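Local coordinates for sortase family protein (Clostridium perfringens, PDB 6IXZ), which probably acts as a class C sortase, a membrane-anchored cysteine transpeptidase that joins pilin subunits by way of an acyl-thioester intermediate, at residues L73-G78 with V88-G93; H104-A109 with T168-Y173; T120-L125 with E180-R185. One frame throughout, in Å; residues are numbered along the deposited sequence.

Contact 1 (L73-G78 with V88-G93); sequences LPIYYG and VGVLEG
Tyr-76 pairs with the strand 88-90 through both its backbone polar groups. Its N-H reaches Val-88 O at 2.8 Å, an almost straight bond (170°) in the carbonyl plane, and its carbonyl O accepts from Val-90 N, also at 2.8 Å. Val-90 O in turn takes the N-H of Gly-78 at 3.0 Å, on a lone pair but more bent (139°). Two residues before Tyr-76 the backbones are too far apart to bond directly, and a water bridges them, accepting from Val-88 N and donating to Pro-74 O, both at 2.8 Å; proline, lacking an N-H, needs no acceptor there. Ile-75 bonds to Leu-61 and Gly-62 of the strand 60-66, and Tyr-77 to Gly-58 and Asp-59 just ahead of it.

Glycines suit the close places. At the backbone angles of Gly-78 a CB would jam against Tyr-77 O, and at Gly-89 one would run into Gly-78 O, 3.2 Å from Gly-89 CA. The bent chain of Glu-92 lays its carboxylate beside Gly-78 CA, while OE1 is hydrogen-bonded to Thr-79 OG1.

Ile-75, Tyr-77, Val-88 and Val-90 share one face of the sheet. Val-90 CG2 meets Ile-75 CG2 at 3.8 Å, and Tyr-77 carries its ring across Val-90 at about a right angle. Strands 71-77 and 88-90, parallel neighbours linked through helix 81-86, form a beta-alpha-beta crossover, part of the sortase beta-barrel.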
ATOM      1  N   LEU A  73       6.702   6.728  -4.920  1.00 20.37           N
ATOM      2  CA  LEU A  73       5.889   6.009  -5.938  1.00 19.29           C
ATOM      3  C   LEU A  73       4.385   6.189  -5.661  1.00 19.81           C
ATOM      4  O   LEU A  73       3.969   6.213  -4.491  1.00 19.80           O
ATOM      5  CB  LEU A  73       6.221   4.515  -5.922  1.00 20.61           C
ATOM      6  CG  LEU A  73       7.610   4.090  -6.427  1.00 19.98           C
ATOM      7  CD1 LEU A  73       7.933   2.668  -6.047  1.00 19.42           C
ATOM      8  CD2 LEU A  73       7.770   4.292  -7.919  1.00 24.60           C
ATOM      9  N   PRO A  74       3.553   6.248  -6.730  1.00 19.89           N
ATOM     10  CA  PRO A  74       2.090   6.242  -6.541  1.00 19.07           C
ATOM     11  C   PRO A  74       1.641   4.898  -6.043  1.00 17.03           C
ATOM     12  O   PRO A  74       2.290   3.900  -6.329  1.00 17.88           O
ATOM     13  CB  PRO A  74       1.525   6.486  -7.948  1.00 18.04           C
ATOM     14  CG  PRO A  74       2.643   6.157  -8.876  1.00 19.68           C
ATOM     15  CD  PRO A  74       3.920   6.476  -8.132  1.00 17.92           C
ATOM     16  N   ILE A  75       0.531   4.887  -5.331  1.00 17.02           N
ATOM     17  CA  ILE A  75      -0.126   3.672  -4.862  1.00 17.05           C
ATOM     18  C   ILE A  75      -1.515   3.572  -5.484  1.00 16.70           C
ATOM     19  O   ILE A  75      -2.346   4.467  -5.335  1.00 18.00           O
ATOM     20  CB  ILE A  75      -0.240   3.642  -3.336  1.00 19.03           C
ATOM     21  CG1 ILE A  75       1.144   3.602  -2.696  1.00 20.89           C
ATOM     22  CG2 ILE A  75      -1.021   2.420  -2.861  1.00 21.35           C
ATOM     23  CD1 ILE A  75       1.172   4.375  -1.404  1.00 23.62           C
ATOM     24  N   TYR A  76      -1.702   2.521  -6.278  1.00 18.76           N
ATOM     25  CA  TYR A  76      -2.981   2.194  -6.882  1.00 17.13           C
ATOM     26  C   TYR A  76      -3.746   1.238  -5.948  1.00 20.93           C
ATOM     27  O   TYR A  76      -3.149   0.508  -5.166  1.00 20.23           O
ATOM     28  CB  TYR A  76      -2.765   1.508  -8.239  1.00 19.37           C
ATOM     29  CG  TYR A  76      -2.064   2.373  -9.263  1.00 23.81           C
ATOM     30  CD1 TYR A  76      -0.680   2.440  -9.306  1.00 24.01           C
ATOM     31  CD2 TYR A  76      -2.783   3.124 -10.197  1.00 23.43           C
ATOM     32  CE1 TYR A  76      -0.034   3.191 -10.256  1.00 25.00           C
ATOM     33  CE2 TYR A  76      -2.135   3.874 -11.156  1.00 24.78           C
ATOM     34  CZ  TYR A  76      -0.764   3.932 -11.156  1.00 25.03           C
ATOM     35  OH  TYR A  76      -0.097   4.715 -12.068  1.00 29.35           O
ATOM     36  N   TYR A  77      -5.065   1.202  -6.074  1.00 19.12           N
ATOM     37  CA  TYR A  77      -5.809   0.069  -5.561  1.00 22.31           C
ATOM     38  C   TYR A  77      -5.787  -1.049  -6.598  1.00 23.01           C
ATOM     39  O   TYR A  77      -6.003  -0.801  -7.791  1.00 19.00           O
ATOM     40  CB  TYR A  77      -7.263   0.421  -5.223  1.00 22.36           C
ATOM     41  CG  TYR A  77      -7.924  -0.714  -4.474  1.00 22.59           C
ATOM     42  CD1 TYR A  77      -8.713  -1.663  -5.145  1.00 25.05           C
ATOM     43  CD2 TYR A  77      -7.578  -0.975  -3.161  1.00 24.82           C
ATOM     44  CE1 TYR A  77      -9.247  -2.750  -4.475  1.00 24.21           C
ATOM     45  CE2 TYR A  77      -8.110  -2.053  -2.478  1.00 24.34           C
ATOM     46  CZ  TYR A  77      -8.932  -2.942  -3.150  1.00 26.76           C
ATOM     47  OH  TYR A  77      -9.409  -4.031  -2.475  1.00 24.52           O
ATOM     48  N   GLY A  78      -5.540  -2.265  -6.118  1.00 20.02           N
ATOM     49  CA  GLY A  78      -5.737  -3.465  -6.920  1.00 22.73           C
ATOM     50  C   GLY A  78      -4.394  -4.008  -7.362  1.00 20.46           C
ATOM     51  O   GLY A  78      -3.389  -3.328  -7.245  1.00 21.93           O
ATOM     52  N   VAL A  88       2.816   0.213  -7.845  1.00 16.17           N
ATOM     53  CA  VAL A  88       2.490  -0.440  -6.589  1.00 14.77           C
ATOM     54  C   VAL A  88       0.998  -0.417  -6.407  1.00 15.04           C
ATOM     55  O   VAL A  88       0.365   0.629  -6.609  1.00 18.76           O
ATOM     56  CB  VAL A  88       3.092   0.348  -5.408  1.00 18.24           C
ATOM     57  CG1 VAL A  88       2.737  -0.338  -4.078  1.00 20.05           C
ATOM     58  CG2 VAL A  88       4.575   0.463  -5.575  1.00 18.97           C
ATOM     59  N   GLY A  89       0.466  -1.557  -5.979  1.00 17.27           N
ATOM     60  CA  GLY A  89      -0.942  -1.760  -5.804  1.00 15.60           C
ATOM     61  C   GLY A  89      -1.272  -2.327  -4.440  1.00 15.59           C
ATOM     62  O   GLY A  89      -0.589  -3.230  -3.948  1.00 17.05           O
ATOM     63  N   VAL A  90      -2.360  -1.825  -3.857  1.00 15.14           N
ATOM     64  CA  VAL A  90      -2.928  -2.402  -2.632  1.00 18.06           C
ATOM     65  C   VAL A  90      -3.511  -3.787  -2.950  1.00 18.67           C
ATOM     66  O   VAL A  90      -4.336  -3.920  -3.857  1.00 18.00           O
ATOM     67  CB  VAL A  90      -4.045  -1.518  -2.020  1.00 17.85           C
ATOM     68  CG1 VAL A  90      -4.592  -2.155  -0.744  1.00 17.90           C
ATOM     69  CG2 VAL A  90      -3.574  -0.097  -1.751  1.00 17.70           C
ATOM     70  N   LEU A  91      -3.110  -4.798  -2.183  1.00 18.02           N
ATOM     71  CA  LEU A  91      -3.566  -6.166  -2.426  1.00 20.65           C
ATOM     72  C   LEU A  91      -5.036  -6.379  -2.000  1.00 22.82           C
ATOM     73  O   LEU A  91      -5.451  -6.005  -0.894  1.00 21.57           O
ATOM     74  CB  LEU A  91      -2.645  -7.142  -1.686  1.00 22.05           C
ATOM     75  CG  LEU A  91      -3.020  -8.598  -1.834  1.00 21.19           C
ATOM     76  CD1 LEU A  91      -2.984  -9.007  -3.299  1.00 23.60           C
ATOM     77  CD2 LEU A  91      -2.149  -9.484  -0.968  1.00 25.05           C
ATOM     78  N   GLU A  92      -5.816  -6.997  -2.885  1.00 27.11           N
ATOM     79  CA  GLU A  92      -7.244  -7.213  -2.656  1.00 22.17           C
ATOM     80  C   GLU A  92      -7.454  -8.023  -1.407  1.00 19.33           C
ATOM     81  O   GLU A  92      -6.677  -8.919  -1.118  1.00 17.84           O
ATOM     82  CB  GLU A  92      -7.875  -7.939  -3.855  1.00 22.58           C
ATOM     83  CG  GLU A  92      -7.959  -7.084  -5.108  1.00 20.32           C
ATOM     84  CD  GLU A  92      -6.714  -7.162  -5.966  1.00 19.31           C
ATOM     85  OE1 GLU A  92      -5.670  -7.678  -5.494  1.00 21.95           O
ATOM     86  OE2 GLU A  92      -6.736  -6.608  -7.072  1.00 20.75           O
ATOM     87  N   GLY A  93      -8.453  -7.649  -0.612  1.00 19.99           N
ATOM     88  CA  GLY A  93      -8.690  -8.319   0.661  1.00 24.66           C
ATOM     89  C   GLY A  93      -7.771  -7.860   1.793  1.00 24.00           C
ATOM     90  O   GLY A  93      -7.810  -8.429   2.881  1.00 23.53           O
TER
HETATM   91  O   HOH W   1       4.173   2.630  -8.035  1.00 16.58           O

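Contact 2 (H104-A109 with T168-Y173); sequences HSVLSA and TLLTCY
The imidazole of His-104 extends along the sheet to Thr-168, its CG anti to the backbone N (chi1 -167°), and NE2 at the ring edge shares a hydrogen bond of 2.7 Å with Thr-168 OG1. ND1 is bonded to Lys-159 O, so both ring nitrogens are engaged and the ring's rotation is fixed. A beta-branched threonine suits this strand position, offering a hydroxyl to the histidine.

Side chains alternate between the two faces, as in any beta strand, and the in-register parallel pairing puts partners on the same face. Leu-170 forks between two partners: CD1 lies 3.8 Å from Val-106 CG1, and CD2 is 3.3 Å from Ser-108 OG. On the other face Leu-107 and Leu-169 run alongside each other in the same sense and meet through CD1 and CD2 at 3.9 Å; both reach Ile-64 across the barrel interior. Segment 168-172 reads TLLTC, the TLxTC signature of sortases, and closes on Cys-172, the predicted acyl-thioester nucleophile, next to the predicted catalytic His-110 that follows the other strand.

Backbone bonds of 2.9 Å run from Leu-107 N to Thr-168 O and from Leu-170 N to Leu-107 O. The last bond, Cys-172 N to Ala-109 O, is weak at 3.5 Å, and the small Ala-109 methyl rests against Leu-170 O.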
ATOM      1  N   HIS A 104      -4.002  -3.909   8.374  1.00 20.86           N
ATOM      2  CA  HIS A 104      -2.804  -4.373   7.709  1.00 18.97           C
ATOM      3  C   HIS A 104      -2.961  -4.272   6.192  1.00 20.09           C
ATOM      4  O   HIS A 104      -3.628  -5.102   5.579  1.00 19.04           O
ATOM      5  CB  HIS A 104      -2.529  -5.823   8.114  1.00 17.28           C
ATOM      6  CG  HIS A 104      -1.174  -6.299   7.739  1.00 18.13           C
ATOM      7  ND1 HIS A 104      -0.652  -7.496   8.186  1.00 20.22           N
ATOM      8  CD2 HIS A 104      -0.187  -5.692   7.044  1.00 18.78           C
ATOM      9  CE1 HIS A 104       0.593  -7.608   7.767  1.00 22.89           C
ATOM     10  NE2 HIS A 104       0.882  -6.548   7.032  1.00 22.48           N
ATOM     11  N   SER A 105      -2.420  -3.207   5.609  1.00 17.53           N
ATOM     12  CA  SER A 105      -2.449  -3.010   4.171  1.00 17.94           C
ATOM     13  C   SER A 105      -1.208  -3.631   3.557  1.00 18.22           C
ATOM     14  O   SER A 105      -0.112  -3.515   4.104  1.00 17.08           O
ATOM     15  CB  SER A 105      -2.492  -1.516   3.846  1.00 17.90           C
ATOM     16  OG  SER A 105      -2.888  -1.260   2.512  1.00 18.99           O
ATOM     17  N   VAL A 106      -1.383  -4.292   2.419  1.00 17.37           N
ATOM     18  CA  VAL A 106      -0.266  -4.820   1.696  1.00 17.79           C
ATOM     19  C   VAL A 106      -0.087  -4.090   0.363  1.00 17.72           C
ATOM     20  O   VAL A 106      -1.021  -3.979  -0.430  1.00 16.59           O
ATOM     21  CB  VAL A 106      -0.432  -6.321   1.483  1.00 18.24           C
ATOM     22  CG1 VAL A 106       0.827  -6.900   0.841  1.00 17.25           C
ATOM     23  CG2 VAL A 106      -0.709  -6.992   2.825  1.00 18.34           C
ATOM     24  N   LEU A 107       1.130  -3.622   0.116  1.00 13.97           N
ATOM     25  CA  LEU A 107       1.430  -2.880  -1.082  1.00 14.65           C
ATOM     26  C   LEU A 107       2.370  -3.699  -1.960  1.00 13.46           C
ATOM     27  O   LEU A 107       3.489  -4.010  -1.559  1.00 12.33           O
ATOM     28  CB  LEU A 107       2.050  -1.512  -0.726  1.00 15.93           C
ATOM     29  CG  LEU A 107       1.309  -0.684   0.315  1.00 17.11           C
ATOM     30  CD1 LEU A 107       2.070   0.587   0.717  1.00 16.10           C
ATOM     31  CD2 LEU A 107      -0.098  -0.355  -0.155  1.00 17.91           C
ATOM     32  N   SER A 108       1.843  -4.155  -3.101  1.00 16.26           N
ATOM     33  CA  SER A 108       2.519  -5.136  -3.977  1.00 14.63           C
ATOM     34  C   SER A 108       3.180  -4.480  -5.203  1.00 14.47           C
ATOM     35  O   SER A 108       2.562  -3.709  -5.924  1.00 14.35           O
ATOM     36  CB  SER A 108       1.504  -6.175  -4.497  1.00 15.30           C
ATOM     37  OG  SER A 108       2.166  -7.310  -5.024  1.00 17.17           O
ATOM     38  N   ALA A 109       4.413  -4.888  -5.465  1.00 15.75           N
ATOM     39  CA  ALA A 109       5.236  -4.353  -6.528  1.00 19.62           C
ATOM     40  C   ALA A 109       5.747  -5.516  -7.323  1.00 17.90           C
ATOM     41  O   ALA A 109       6.229  -6.475  -6.732  1.00 19.28           O
ATOM     42  CB  ALA A 109       6.420  -3.597  -5.957  1.00 21.63           C
ATOM     43  N   THR A 168       2.579  -3.844   5.127  1.00 18.81           N
ATOM     44  CA  THR A 168       3.635  -4.647   4.523  1.00 16.53           C
ATOM     45  C   THR A 168       3.964  -4.194   3.086  1.00 18.26           C
ATOM     46  O   THR A 168       3.068  -3.891   2.256  1.00 17.47           O
ATOM     47  CB  THR A 168       3.323  -6.162   4.572  1.00 19.07           C
ATOM     48  OG1 THR A 168       3.345  -6.651   5.928  1.00 24.46           O
ATOM     49  CG2 THR A 168       4.352  -6.940   3.774  1.00 19.81           C
ATOM     50  N   LEU A 169       5.256  -4.018   2.838  1.00 19.57           N
ATOM     51  CA  LEU A 169       5.765  -3.792   1.482  1.00 18.66           C
ATOM     52  C   LEU A 169       6.139  -5.145   0.899  1.00 18.33           C
ATOM     53  O   LEU A 169       6.733  -5.957   1.574  1.00 21.17           O
ATOM     54  CB  LEU A 169       6.986  -2.879   1.524  1.00 19.49           C
ATOM     55  CG  LEU A 169       6.760  -1.606   2.352  1.00 18.08           C
ATOM     56  CD1 LEU A 169       7.983  -0.717   2.313  1.00 19.79           C
ATOM     57  CD2 LEU A 169       5.525  -0.889   1.855  1.00 18.69           C
ATOM     58  N   LEU A 170       5.658  -5.429  -0.299  1.00 21.14           N
ATOM     59  CA  LEU A 170       5.832  -6.745  -0.909  1.00 19.81           C
ATOM     60  C   LEU A 170       6.463  -6.557  -2.282  1.00 17.82           C
ATOM     61  O   LEU A 170       5.961  -5.788  -3.106  1.00 13.86           O
ATOM     62  CB  LEU A 170       4.480  -7.415  -1.013  1.00 19.31           C
ATOM     63  CG  LEU A 170       4.341  -8.805  -1.598  1.00 17.94           C
ATOM     64  CD1 LEU A 170       2.961  -9.309  -1.228  1.00 19.05           C
ATOM     65  CD2 LEU A 170       4.502  -8.728  -3.119  1.00 19.55           C
ATOM     66  N   THR A 171       7.603  -7.205  -2.504  1.00 18.31           N
ATOM     67  CA  THR A 171       8.199  -7.272  -3.842  1.00 19.66           C
ATOM     68  C   THR A 171       8.456  -8.706  -4.262  1.00 16.93           C
ATOM     69  O   THR A 171       8.752  -9.543  -3.415  1.00 18.80           O
ATOM     70  CB  THR A 171       9.526  -6.510  -3.909  1.00 19.77           C
ATOM     71  OG1 THR A 171       9.956  -6.399  -5.271  1.00 22.34           O
ATOM     72  CG2 THR A 171      10.574  -7.191  -3.127  1.00 20.42           C
ATOM     73  N   CYS A 172       8.225  -9.037  -5.529  1.00 20.34           N
ATOM     74  CA  CYS A 172       8.740 -10.309  -6.051  1.00 22.44           C
ATOM     75  C   CYS A 172      10.263 -10.401  -5.896  1.00 24.04           C
ATOM     76  O   CYS A 172      10.960  -9.383  -5.874  1.00 24.69           O
ATOM     77  CB  CYS A 172       8.380 -10.490  -7.512  1.00 23.99           C
ATOM     78  SG  CYS A 172       6.632 -10.483  -7.798  1.00 26.00           S
ATOM     79  N   TYR A 173      10.766 -11.624  -5.762  1.00 22.21           N
ATOM     80  CA  TYR A 173      12.085 -11.871  -5.194  1.00 25.05           C
ATOM     81  C   TYR A 173      12.502 -13.284  -5.574  1.00 26.87           C
ATOM     82  O   TYR A 173      11.650 -14.084  -5.945  1.00 26.19           O
ATOM     83  CB  TYR A 173      12.039 -11.708  -3.670  1.00 25.62           C
ATOM     84  CG  TYR A 173      13.399 -11.681  -3.009  1.00 25.61           C
ATOM     85  CD1 TYR A 173      14.160 -10.525  -2.982  1.00 28.67           C
ATOM     86  CD2 TYR A 173      13.941 -12.830  -2.471  1.00 29.13           C
ATOM     87  CE1 TYR A 173      15.440 -10.524  -2.453  1.00 32.29           C
ATOM     88  CE2 TYR A 173      15.192 -12.831  -1.894  1.00 33.61           C
ATOM     89  CZ  TYR A 173      15.934 -11.678  -1.873  1.00 33.39           C
ATOM     90  OH  TYR A 173      17.190 -11.708  -1.308  1.00 34.17           O
TER
HETATM   91  O   HOH W   2       9.210  -7.432  -8.126  1.00 15.40           O

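Contact 3 (T120-L125 with E180-R185); sequences TDIDKL and ERLLVR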
ATOM      1  N   THR A 120      12.240  -2.857  -5.512  1.00 14.42           N
ATOM      2  CA  THR A 120      13.420  -3.742  -5.540  1.00 17.99           C
ATOM      3  C   THR A 120      14.380  -3.532  -4.371  1.00 21.08           C
ATOM      4  O   THR A 120      14.750  -4.490  -3.683  1.00 21.66           O
ATOM      5  CB  THR A 120      14.172  -3.624  -6.875  1.00 19.92           C
ATOM      6  OG1 THR A 120      13.356  -4.186  -7.926  1.00 21.74           O
ATOM      7  CG2 THR A 120      15.526  -4.348  -6.823  1.00 23.33           C
ATOM      8  N   ASP A 121      14.687  -2.275  -4.067  1.00 20.24           N
ATOM      9  CA  ASP A 121      15.667  -1.977  -3.040  1.00 20.67           C
ATOM     10  C   ASP A 121      15.162  -2.132  -1.587  1.00 24.00           C
ATOM     11  O   ASP A 121      15.907  -1.826  -0.644  1.00 24.36           O
ATOM     12  CB  ASP A 121      16.217  -0.569  -3.266  1.00 19.69           C
ATOM     13  CG  ASP A 121      17.154  -0.504  -4.467  1.00 21.53           C
ATOM     14  OD1 ASP A 121      17.638  -1.567  -4.921  1.00 24.76           O
ATOM     15  OD2 ASP A 121      17.391   0.589  -4.985  1.00 25.42           O
ATOM     16  N   ILE A 122      13.918  -2.590  -1.382  1.00 21.59           N
ATOM     17  CA  ILE A 122      13.459  -2.865  -0.013  1.00 19.11           C
ATOM     18  C   ILE A 122      14.201  -4.037   0.580  1.00 18.85           C
ATOM     19  O   ILE A 122      14.216  -4.189   1.796  1.00 22.45           O
ATOM     20  CB  ILE A 122      11.931  -3.057   0.168  1.00 17.65           C
ATOM     21  CG1 ILE A 122      11.451  -4.397  -0.415  1.00 16.96           C
ATOM     22  CG2 ILE A 122      11.202  -1.849  -0.391  1.00 17.68           C
ATOM     23  CD1 ILE A 122       9.992  -4.682  -0.149  1.00 15.70           C
ATOM     24  N   ASP A 123      15.000  -4.698  -0.241  1.00 20.10           N
ATOM     25  CA  ASP A 123      15.890  -5.702   0.274  1.00 23.27           C
ATOM     26  C   ASP A 123      17.114  -5.113   1.001  1.00 23.78           C
ATOM     27  O   ASP A 123      17.776  -5.831   1.751  1.00 18.71           O
ATOM     28  CB  ASP A 123      16.275  -6.683  -0.818  1.00 25.46           C
ATOM     29  CG  ASP A 123      17.332  -6.144  -1.718  1.00 27.70           C
ATOM     30  OD1 ASP A 123      17.438  -4.911  -1.836  1.00 24.55           O
ATOM     31  OD2 ASP A 123      18.052  -6.958  -2.303  1.00 29.90           O
ATOM     32  N   LYS A 124      17.250  -3.791   0.986  1.00 21.34           N
ATOM     33  CA  LYS A 124      18.303  -3.125   1.786  1.00 26.36           C
ATOM     34  C   LYS A 124      17.773  -2.555   3.090  1.00 22.94           C
ATOM     35  O   LYS A 124      18.543  -2.152   3.970  1.00 21.11           O
ATOM     36  CB  LYS A 124      18.999  -2.031   0.969  1.00 23.82           C
ATOM     37  CG  LYS A 124      19.446  -2.475  -0.423  1.00 28.52           C
ATOM     38  CD  LYS A 124      20.161  -1.360  -1.188  1.00 31.88           C
ATOM     39  CE  LYS A 124      20.673  -1.844  -2.545  1.00 33.16           C
ATOM     40  NZ  LYS A 124      21.249  -0.747  -3.379  1.00 37.80           N
ATOM     41  N   LEU A 125      16.462  -2.576   3.275  1.00 20.09           N
ATOM     42  CA  LEU A 125      15.906  -2.092   4.524  1.00 21.33           C
ATOM     43  C   LEU A 125      16.217  -3.055   5.679  1.00 21.52           C
ATOM     44  O   LEU A 125      16.303  -4.249   5.485  1.00 23.78           O
ATOM     45  CB  LEU A 125      14.402  -1.896   4.408  1.00 23.24           C
ATOM     46  CG  LEU A 125      13.920  -0.819   3.447  1.00 24.71           C
ATOM     47  CD1 LEU A 125      12.409  -0.829   3.357  1.00 24.17           C
ATOM     48  CD2 LEU A 125      14.424   0.545   3.883  1.00 26.82           C
ATOM     49  N   GLU A 180       9.703 -15.940  -5.404  1.00 31.87           N
ATOM     50  CA  GLU A 180       9.150 -15.656  -4.079  1.00 31.93           C
ATOM     51  C   GLU A 180       8.616 -14.225  -3.991  1.00 26.07           C
ATOM     52  O   GLU A 180       8.643 -13.470  -4.981  1.00 25.40           O
ATOM     53  CB  GLU A 180      10.210 -15.839  -2.996  1.00 33.40           C
ATOM     54  CG  GLU A 180      11.434 -16.599  -3.439  1.00 44.77           C
ATOM     55  CD  GLU A 180      11.522 -17.954  -2.792  1.00 51.99           C
ATOM     56  OE1 GLU A 180      10.539 -18.727  -2.894  1.00 52.56           O
ATOM     57  OE2 GLU A 180      12.577 -18.233  -2.186  1.00 55.78           O
ATOM     58  N   ARG A 181       8.148 -13.890  -2.787  1.00 25.25           N
ATOM     59  CA  ARG A 181       7.822 -12.527  -2.359  1.00 21.70           C
ATOM     60  C   ARG A 181       8.638 -12.209  -1.125  1.00 22.22           C
ATOM     61  O   ARG A 181       8.600 -12.970  -0.156  1.00 23.17           O
ATOM     62  CB  ARG A 181       6.369 -12.435  -1.915  1.00 24.09           C
ATOM     63  CG  ARG A 181       5.321 -12.880  -2.905  1.00 27.94           C
ATOM     64  CD  ARG A 181       4.149 -13.439  -2.106  1.00 36.43           C
ATOM     65  NE  ARG A 181       2.902 -12.825  -2.518  1.00 39.63           N
ATOM     66  CZ  ARG A 181       1.725 -13.074  -1.970  1.00 37.93           C
ATOM     67  NH1 ARG A 181       1.632 -13.926  -0.947  1.00 39.66           N
ATOM     68  NH2 ARG A 181       0.656 -12.422  -2.419  1.00 35.24           N
ATOM     69  N   LEU A 182       9.353 -11.087  -1.167  1.00 20.81           N
ATOM     70  CA  LEU A 182       9.962 -10.482   0.015  1.00 20.86           C
ATOM     71  C   LEU A 182       8.992  -9.510   0.665  1.00 20.81           C
ATOM     72  O   LEU A 182       8.398  -8.658  -0.006  1.00 20.52           O
ATOM     73  CB  LEU A 182      11.253  -9.761  -0.394  1.00 21.83           C
ATOM     74  CG  LEU A 182      11.908  -8.824   0.632  1.00 24.15           C
ATOM     75  CD1 LEU A 182      12.505  -9.626   1.782  1.00 25.63           C
ATOM     76  CD2 LEU A 182      13.002  -8.025  -0.057  1.00 24.09           C
ATOM     77  N   LEU A 183       8.777  -9.698   1.961  1.00 18.56           N
ATOM     78  CA  LEU A 183       7.815  -8.925   2.730  1.00 18.96           C
ATOM     79  C   LEU A 183       8.602  -8.069   3.680  1.00 20.90           C
ATOM     80  O   LEU A 183       9.487  -8.575   4.367  1.00 25.75           O
ATOM     81  CB  LEU A 183       6.932  -9.849   3.580  1.00 16.52           C
ATOM     82  CG  LEU A 183       6.165 -10.921   2.812  1.00 19.65           C
ATOM     83  CD1 LEU A 183       5.270 -11.714   3.755  1.00 19.05           C
ATOM     84  CD2 LEU A 183       5.346 -10.286   1.688  1.00 20.19           C
ATOM     85  N   VAL A 184       8.275  -6.785   3.738  1.00 18.84           N
ATOM     86  CA  VAL A 184       8.908  -5.878   4.709  1.00 18.45           C
ATOM     87  C   VAL A 184       7.799  -5.191   5.488  1.00 19.67           C
ATOM     88  O   VAL A 184       7.122  -4.307   4.948  1.00 18.92           O
ATOM     89  CB  VAL A 184       9.806  -4.825   3.995  1.00 17.60           C
ATOM     90  CG1 VAL A 184      10.398  -3.847   4.993  1.00 19.14           C
ATOM     91  CG2 VAL A 184      10.921  -5.512   3.213  1.00 20.49           C
ATOM     92  N   ARG A 185       7.599  -5.609   6.746  1.00 18.61           N
ATOM     93  CA  ARG A 185       6.473  -5.147   7.547  1.00 20.16           C
ATOM     94  C   ARG A 185       6.893  -3.986   8.403  1.00 20.38           C
ATOM     95  O   ARG A 185       7.912  -4.058   9.101  1.00 21.46           O
ATOM     96  CB  ARG A 185       5.951  -6.230   8.499  1.00 21.04           C
ATOM     97  CG  ARG A 185       4.621  -5.863   9.138  1.00 18.35           C
ATOM     98  CD  ARG A 185       4.157  -6.978  10.072  1.00 23.22           C
ATOM     99  NE  ARG A 185       4.984  -7.037  11.275  1.00 27.63           N
ATOM    100  CZ  ARG A 185       4.956  -8.029  12.174  1.00 26.27           C
ATOM    101  NH1 ARG A 185       4.175  -9.073  11.984  1.00 25.53           N
ATOM    102  NH2 ARG A 185       5.742  -7.978  13.243  1.00 25.53           N
TER
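Leu-182 is the first residue of segment 180-185 to meet the loop segment 120-125. A chi1 of 168° swings CG opposite the backbone N, the side chain stretches out from the strand, and its CD2 methyl ends against Asp-123, 3.6 Å from CB. The same methyl lies 4.0 Å from Ile-122 CG1, where the two side chains pass each other head to tail. Asp-123 therefore gives the contact only its aliphatic root; its carboxylate leads away from the strand, as suits an acidic residue on an exposed turn. Leu-182 also touches Thr-171 of strand 165-173 and Val-149 of strand 138-150, the strands on its two sides.

Leu-183 obeys the alternation of a beta strand and turns to the other side, where it packs on Leu-170 of the strand 165-173. This makes the contact a one-sided cover: in the sortase beta-barrel the strand 180-188 lies between 165-173 and 138-150, and the turn 120-124, a 3-10 segment, sits over one face of it. Lys-124 N bonds to Asp-121 O at 2.9 Å and Leu-125 N to Ile-122 O at 3.1 Å, the three-residue spacing of such a turn, which presents Ile-122 and Leu-125 to the strand.

Val-184 comes next, and the two methyls of this beta-branched residue can touch both partners. CG2 reaches Ile-122 CD1 at 3.6 Å, again with the side chains running in opposing senses, and CG1 meets Leu-125 CD1 at 4.0 Å, nearly at right angles.

All three contacts are largely buried and build on one sheet, yet their chemistry differs. Contacts 1 and 2 are parallel strand pairings near the chain centre, held by backbone hydrogen bonds, to which contact 1 adds a water bridge and contact 2 the His-104 to Thr-168 side-chain bond. They are directly joined, strands 88-90 and 103-109 being neighbours: Gly-89 O meets Ser-108 N. Contact 3 lies farther out, about 14 Å from the chain centre to its own, and relies on van der Waals contact, mostly of apolar side chains. It adjoins contact 2, since strand 165-173 pairs with 180-188 on the side away from 103-109. Contact 2 alone contains a predicted active-site residue.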